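Long-range contacts in neutral ceramidase (Pseudomonas aeruginosa, PDB 2ZWS), which hydrolyses the N-acyl linkage of ceramides to give sphingosine and free fatty acid, and also runs the reverse synthesis, with one zinc ion per subunit: residues Arg54-Val59 with Gly293-Arg298; Leu3-Gly8 with Ile47-Ser52. All blocks are in the same frame, centred on the assembly; numbering follows the deposited sequence.

In the fold
The two contacts lie in series along the chain, their centres about 10 Å apart, and share one region of the N-terminal part of the enzyme. Interaction 2 pairs strands 5-13 and 41-49 edge to edge; strand 55-61, next to 41-49 in the same sheet, then meets strand 295-303 of another sheet in interaction 1. R55 NH2 forms a salt bridge to E48 OE2 at 2.7 Å, and Y5 OH probably donates to G293 O at 2.8 Å. The side chain of S297 lies about 7 Å from that of D87, an inferred substrate residue, and that of I47 about 12 Å from N60, another. Palmitic acid is bound beside R298.

Interaction 1: residues Arg54-Val59 with Gly293-Arg298; sequences RRLVYV and GELDSR. With PLM (palmitic acid), chain G.
R54 sets its CG beside the backbone N and then bends at chi2 (-123°), which lays its chain alongside D296, while D296 turns its CG anti to the backbone N (chi1 -159°) and swings OD1 back to the same side. R54 CD comes within 3.2 Å of L295 O, and R54 NH1 lies 3.7 Å from D296 OD1. That salt bridge is long: the oxygen sits over a face of the guanidinium, well out of its plane, so charge attraction links them. A long arginine suits this exposed place, since its chain can pass L295 O and still bring its charge to D296. D296 OD1 is closer to R298 NH1 (3.1 Å) and to the backbone N of S297, both weak bonds; R298 NH1 is held more directly by S297 O. R298 thus completes a network of three charged residues, and its NH2, also bonded to L490 O, lies 3.1 Å from O2 of palmitic acid, whose carboxyl group lies over one face of the guanidinium. Beneath the charges the contact is apolar. L56 CD1 meets L295 CB at 4.1 Å, and its CD2 reaches S297 CB at 3.9 Å. Branched leucines fill this buried seam between strands of two different sheets, which cross at 64°. The small S297 leaves room for L56 and sends OG to N89 O. Strand 55-61 is held by 41-49 on one edge and 91-95 on the other, whereas strand 295-303 is an outer strand of its sheet; I400 of its partner 392-400 packs on both leucines and F398 on L56 and S297.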
loop_
_atom_site.group_PDB
_atom_site.type_symbol
_atom_site.label_atom_id
_atom_site.label_comp_id
_atom_site.label_asym_id
_atom_site.label_seq_id
_atom_site.Cartn_x
_atom_site.Cartn_y
_atom_site.Cartn_z
ATOM N N ARG A 54 0.210 -12.439 24.724
ATOM C CA ARG A 54 -0.663 -11.460 24.128
ATOM C C ARG A 54 0.204 -10.527 23.274
ATOM O O ARG A 54 0.792 -9.520 23.715
ATOM C CB ARG A 54 -1.649 -10.782 25.058
ATOM C CG ARG A 54 -2.773 -11.724 25.485
ATOM C CD ARG A 54 -4.157 -11.167 25.143
ATOM N NE ARG A 54 -5.165 -12.211 25.276
ATOM C CZ ARG A 54 -5.909 -12.703 24.283
ATOM N NH1 ARG A 54 -5.807 -12.231 23.043
ATOM N NH2 ARG A 54 -6.788 -13.668 24.538
ATOM N N ARG A 55 0.328 -10.970 22.036
ATOM C CA ARG A 55 1.031 -10.245 21.020
ATOM C C ARG A 55 0.072 -9.974 19.846
ATOM O O ARG A 55 -0.728 -10.838 19.482
ATOM C CB ARG A 55 2.221 -11.072 20.540
ATOM C CG ARG A 55 2.907 -10.546 19.312
ATOM C CD ARG A 55 4.014 -11.508 18.835
ATOM N NE ARG A 55 5.067 -11.702 19.839
ATOM C CZ ARG A 55 6.262 -12.230 19.578
ATOM N NH1 ARG A 55 6.585 -12.618 18.349
ATOM N NH2 ARG A 55 7.136 -12.371 20.558
ATOM N N LEU A 56 0.195 -8.774 19.283
ATOM C CA LEU A 56 -0.428 -8.390 18.035
ATOM C C LEU A 56 0.660 -7.961 17.067
ATOM O O LEU A 56 1.707 -7.468 17.488
ATOM C CB LEU A 56 -1.357 -7.192 18.268
ATOM C CG LEU A 56 -2.524 -7.413 19.250
ATOM C CD1 LEU A 56 -3.205 -6.084 19.466
ATOM C CD2 LEU A 56 -3.516 -8.438 18.749
ATOM N N VAL A 57 0.405 -8.125 15.775
ATOM C CA VAL A 57 1.274 -7.488 14.783
ATOM C C VAL A 57 0.421 -6.793 13.710
ATOM O O VAL A 57 -0.545 -7.360 13.166
ATOM C CB VAL A 57 2.351 -8.468 14.202
ATOM C CG1 VAL A 57 1.718 -9.665 13.502
ATOM C CG2 VAL A 57 3.321 -7.723 13.282
ATOM N N TYR A 58 0.796 -5.543 13.442
ATOM C CA TYR A 58 0.197 -4.730 12.397
ATOM C C TYR A 58 1.274 -4.425 11.352
ATOM O O TYR A 58 2.394 -4.049 11.708
ATOM C CB TYR A 58 -0.329 -3.411 13.007
ATOM C CG TYR A 58 -0.744 -2.396 11.992
ATOM C CD1 TYR A 58 0.155 -1.429 11.521
ATOM C CD2 TYR A 58 -2.035 -2.415 11.487
ATOM C CE1 TYR A 58 -0.215 -0.498 10.561
ATOM C CE2 TYR A 58 -2.447 -1.470 10.530
ATOM C CZ TYR A 58 -1.526 -0.528 10.070
ATOM O OH TYR A 58 -1.929 0.390 9.125
ATOM N N VAL A 59 0.964 -4.709 10.084
ATOM C CA VAL A 59 1.907 -4.433 9.002
ATOM C C VAL A 59 1.264 -3.498 7.994
ATOM O O VAL A 59 0.160 -3.783 7.501
ATOM C CB VAL A 59 2.398 -5.753 8.272
ATOM C CG1 VAL A 59 3.460 -5.428 7.252
ATOM C CG2 VAL A 59 2.923 -6.813 9.278
ATOM N N GLY A 293 -3.665 -0.583 29.073
ATOM C CA GLY A 293 -4.677 -1.631 29.151
ATOM C C GLY A 293 -4.383 -2.821 28.252
ATOM O O GLY A 293 -3.309 -2.913 27.618
ATOM N N GLU A 294 -5.348 -3.732 28.199
ATOM C CA GLU A 294 -5.150 -5.027 27.565
ATOM C C GLU A 294 -4.975 -4.951 26.056
ATOM O O GLU A 294 -5.407 -3.996 25.426
ATOM C CB GLU A 294 -6.302 -5.968 27.904
ATOM C CG GLU A 294 -7.581 -5.649 27.208
ATOM C CD GLU A 294 -8.712 -6.640 27.514
ATOM O OE1 GLU A 294 -9.842 -6.170 27.677
ATOM O OE2 GLU A 294 -8.499 -7.869 27.570
ATOM N N LEU A 295 -4.340 -5.978 25.515
ATOM C CA LEU A 295 -4.401 -6.249 24.087
ATOM C C LEU A 295 -5.424 -7.359 23.872
ATOM O O LEU A 295 -5.490 -8.319 24.637
ATOM C CB LEU A 295 -3.037 -6.725 23.559
ATOM C CG LEU A 295 -1.847 -5.771 23.727
ATOM C CD1 LEU A 295 -0.635 -6.342 23.008
ATOM C CD2 LEU A 295 -2.164 -4.361 23.250
ATOM N N ASP A 296 -6.207 -7.236 22.809
ATOM C CA ASP A 296 -7.180 -8.267 22.458
ATOM C C ASP A 296 -7.445 -8.145 20.977
ATOM O O ASP A 296 -7.035 -7.157 20.319
ATOM C CB ASP A 296 -8.482 -8.042 23.250
ATOM C CG ASP A 296 -9.361 -9.288 23.353
ATOM O OD1 ASP A 296 -9.002 -10.378 22.860
ATOM O OD2 ASP A 296 -10.426 -9.152 23.979
ATOM N N SER A 297 -8.126 -9.149 20.445
ATOM C CA SER A 297 -8.485 -9.081 19.033
ATOM C C SER A 297 -9.582 -10.069 18.688
ATOM O O SER A 297 -9.843 -11.044 19.438
ATOM C CB SER A 297 -7.253 -9.376 18.176
ATOM O OG SER A 297 -6.833 -10.711 18.425
ATOM N N ARG A 298 -10.219 -9.818 17.538
ATOM C CA ARG A 298 -11.148 -10.795 16.950
ATOM C C ARG A 298 -10.954 -10.772 15.439
ATOM O O ARG A 298 -10.495 -9.770 14.876
ATOM C CB ARG A 298 -12.615 -10.467 17.273
ATOM C CG ARG A 298 -13.006 -10.619 18.731
ATOM C CD ARG A 298 -13.002 -12.074 19.235
ATOM N NE ARG A 298 -13.594 -12.129 20.568
ATOM C CZ ARG A 298 -12.960 -11.753 21.684
ATOM N NH1 ARG A 298 -11.711 -11.306 21.635
ATOM N NH2 ARG A 298 -13.581 -11.808 22.852
HETATM C C1 PLM G . -12.253 -15.317 23.415
HETATM O O1 PLM G . -11.006 -15.212 23.536
HETATM O O2 PLM G . -12.999 -14.570 24.093
HETATM C C2 PLM G . -12.850 -16.333 22.471
HETATM C C3 PLM G . -12.205 -16.184 21.096
HETATM C C4 PLM G . -12.661 -17.303 20.167
HETATM C C5 PLM G . -11.983 -18.648 20.415
HETATM C C6 PLM G . -12.279 -19.567 19.234
HETATM C C7 PLM G . -13.457 -20.489 19.524
HETATM C C8 PLM G . -14.712 -20.089 18.761
HETATM C C9 PLM G . -15.799 -21.152 18.903
HETATM C CA PLM G . -17.119 -20.566 19.389
HETATM C CB PLM G . -18.040 -20.227 18.221
HETATM C CC PLM G . -18.636 -18.837 18.410
HETATM C CD PLM G . -20.161 -18.878 18.420
HETATM C CE PLM G . -20.761 -17.621 19.042
HETATM C CF PLM G . -21.026 -16.540 17.997
HETATM C CG PLM G . -22.358 -16.750 17.286
#

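Interaction 2: residues Leu3-Gly8 with Ile47-Ser52; sequences LPYRFG and IEEAAS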
loop_
_atom_site.group_PDB
_atom_site.type_symbol
_atom_site.label_atom_id
_atom_site.label_comp_id
_atom_site.label_asym_id
_atom_site.label_seq_id
_atom_site.Cartn_x
_atom_site.Cartn_y
_atom_site.Cartn_z
ATOM N N LEU A 3 7.741 -1.189 32.478
ATOM C CA LEU A 3 7.031 -0.702 31.283
ATOM C C LEU A 3 5.865 -1.589 30.844
ATOM O O LEU A 3 5.947 -2.816 30.929
ATOM C CB LEU A 3 8.025 -0.460 30.148
ATOM C CG LEU A 3 8.976 0.711 30.424
ATOM C CD1 LEU A 3 10.230 0.617 29.577
ATOM C CD2 LEU A 3 8.294 2.051 30.217
ATOM N N PRO A 4 4.759 -0.954 30.395
ATOM C CA PRO A 4 3.509 -1.688 30.142
ATOM C C PRO A 4 3.517 -2.605 28.906
ATOM O O PRO A 4 2.777 -3.598 28.869
ATOM C CB PRO A 4 2.470 -0.575 29.968
ATOM C CG PRO A 4 3.243 0.638 29.576
ATOM C CD PRO A 4 4.615 0.498 30.185
ATOM N N TYR A 5 4.342 -2.272 27.918
ATOM C CA TYR A 5 4.350 -3.004 26.650
ATOM C C TYR A 5 5.764 -3.333 26.242
ATOM O O TYR A 5 6.726 -2.757 26.769
ATOM C CB TYR A 5 3.682 -2.171 25.536
ATOM C CG TYR A 5 2.243 -1.832 25.815
ATOM C CD1 TYR A 5 1.871 -0.541 26.159
ATOM C CD2 TYR A 5 1.244 -2.809 25.747
ATOM C CE1 TYR A 5 0.541 -0.211 26.428
ATOM C CE2 TYR A 5 -0.080 -2.498 26.033
ATOM C CZ TYR A 5 -0.424 -1.197 26.364
ATOM O OH TYR A 5 -1.738 -0.882 26.624
ATOM N N ARG A 6 5.885 -4.268 25.309
ATOM C CA ARG A 6 7.091 -4.369 24.509
ATOM C C ARG A 6 6.656 -4.103 23.085
ATOM O O ARG A 6 5.524 -4.437 22.702
ATOM C CB ARG A 6 7.708 -5.753 24.624
ATOM C CG ARG A 6 8.271 -6.043 26.007
ATOM C CD ARG A 6 8.752 -7.488 26.075
ATOM N NE ARG A 6 7.649 -8.458 26.044
ATOM C CZ ARG A 6 7.033 -8.933 27.124
ATOM N NH1 ARG A 6 7.396 -8.532 28.343
ATOM N NH2 ARG A 6 6.041 -9.806 26.984
ATOM N N PHE A 7 7.522 -3.502 22.286
ATOM C CA PHE A 7 7.196 -3.401 20.839
ATOM C C PHE A 7 8.415 -3.734 20.001
ATOM O O PHE A 7 9.551 -3.654 20.504
ATOM C CB PHE A 7 6.634 -2.025 20.450
ATOM C CG PHE A 7 7.532 -0.877 20.772
ATOM C CD1 PHE A 7 8.626 -0.569 19.954
ATOM C CD2 PHE A 7 7.286 -0.088 21.905
ATOM C CE1 PHE A 7 9.464 0.508 20.275
ATOM C CE2 PHE A 7 8.127 0.977 22.221
ATOM C CZ PHE A 7 9.218 1.255 21.418
ATOM N N GLY A 8 8.181 -4.125 18.748
ATOM C CA GLY A 8 9.273 -4.387 17.832
ATOM C C GLY A 8 8.925 -3.779 16.505
ATOM O O GLY A 8 7.767 -3.886 16.066
ATOM N N ILE A 47 3.373 -5.670 18.897
ATOM C CA ILE A 47 3.102 -5.119 20.225
ATOM C C ILE A 47 2.767 -6.249 21.168
ATOM O O ILE A 47 1.974 -7.119 20.836
ATOM C CB ILE A 47 1.903 -4.132 20.200
ATOM C CG1 ILE A 47 2.113 -3.050 19.134
ATOM C CG2 ILE A 47 1.680 -3.505 21.592
ATOM C CD1 ILE A 47 0.851 -2.245 18.866
ATOM N N GLU A 48 3.366 -6.240 22.347
ATOM C CA GLU A 48 3.093 -7.279 23.335
ATOM C C GLU A 48 2.736 -6.637 24.650
ATOM O O GLU A 48 3.333 -5.635 25.050
ATOM C CB GLU A 48 4.327 -8.117 23.629
ATOM C CG GLU A 48 4.936 -8.859 22.509
ATOM C CD GLU A 48 5.786 -10.023 23.017
ATOM O OE1 GLU A 48 6.565 -9.860 24.003
ATOM O OE2 GLU A 48 5.681 -11.109 22.419
ATOM N N GLU A 49 1.777 -7.231 25.338
ATOM C CA GLU A 49 1.399 -6.731 26.641
ATOM C C GLU A 49 2.389 -7.358 27.610
ATOM O O GLU A 49 2.599 -8.563 27.591
ATOM C CB GLU A 49 -0.038 -7.159 26.945
ATOM C CG GLU A 49 -0.801 -6.220 27.859
ATOM C CD GLU A 49 -2.125 -6.811 28.309
ATOM O OE1 GLU A 49 -2.755 -7.624 27.552
ATOM O OE2 GLU A 49 -2.537 -6.455 29.438
ATOM N N ALA A 50 3.040 -6.556 28.440
ATOM C CA ALA A 50 3.953 -7.149 29.402
ATOM C C ALA A 50 3.177 -8.073 30.389
ATOM O O ALA A 50 3.761 -8.933 31.010
ATOM C CB ALA A 50 4.753 -6.061 30.130
ATOM N N ALA A 51 1.846 -7.953 30.429
ATOM C CA ALA A 51 1.017 -8.571 31.509
ATOM C C ALA A 51 0.442 -10.038 31.602
ATOM O O ALA A 51 0.539 -10.568 32.708
ATOM C CB ALA A 51 -0.043 -7.553 32.012
ATOM N N SER A 52 -0.111 -10.768 30.603
ATOM C CA SER A 52 0.177 -10.882 29.158
ATOM C C SER A 52 1.647 -11.244 28.878
ATOM O O SER A 52 2.414 -11.400 29.844
ATOM C CB SER A 52 -0.328 -9.688 28.378
ATOM O OG SER A 52 -1.702 -9.836 28.078
HETATM O O HOH W 1 5.003 -10.996 29.202
#
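R6 reaches across to E48 with a side-on grip in which two nitrogens serve a single oxygen. R6 NE lies 2.7 Å from E48 OE1, nearly along its C-O axis, while R6 NH2 comes to E48 OE1 at 3.0 Å from above the carboxylate plane. Both bonds lie almost in the guanidinium plane, which is turned 75° from the carboxylate. The arginine chain bends at chi3 (-70°), bringing NE and NH2 round to face the glutamate, whose own chain runs extended beyond CG. Beneath this salt bridge the backbones form a hydrogen-bonded antiparallel pair: R6 N donates to E48 O at 2.9 Å and E48 N returns to R6 O at 2.8 Å.

The other face of the sheet is the tightly packed one. Y5, F7 and I47 are buried there, with Y5 CD2 4.2 Å from I47 CG2 and the Y5 ring offering its edge to E48 O. A tyrosine suits the place because its ring fills the apolar layer next to L295 while its OH reaches G293 O. F7 points its ring away from I47 and meets F187 edge-to-face.

Toward residues 50-52 the contact loosens. A50 N still bonds to P4 O at 3.0 Å, and A50's methyl is small enough to lie 3.5 Å from L3 O at CB, but beyond the strand a water takes over, accepting from R6 NH2 at 2.7 Å and apparently donating to S52 O, a residue whose placement is doubtful because its CB clashes with that of E49.

E48 OE2 also forms a salt bridge to R55, and a glycerol, probably from the crystallisation liquor, is hydrogen-bonded to OE1. Two positive partners would probably keep the carboxylate ionised, so this buried charge is compensated within the sheet.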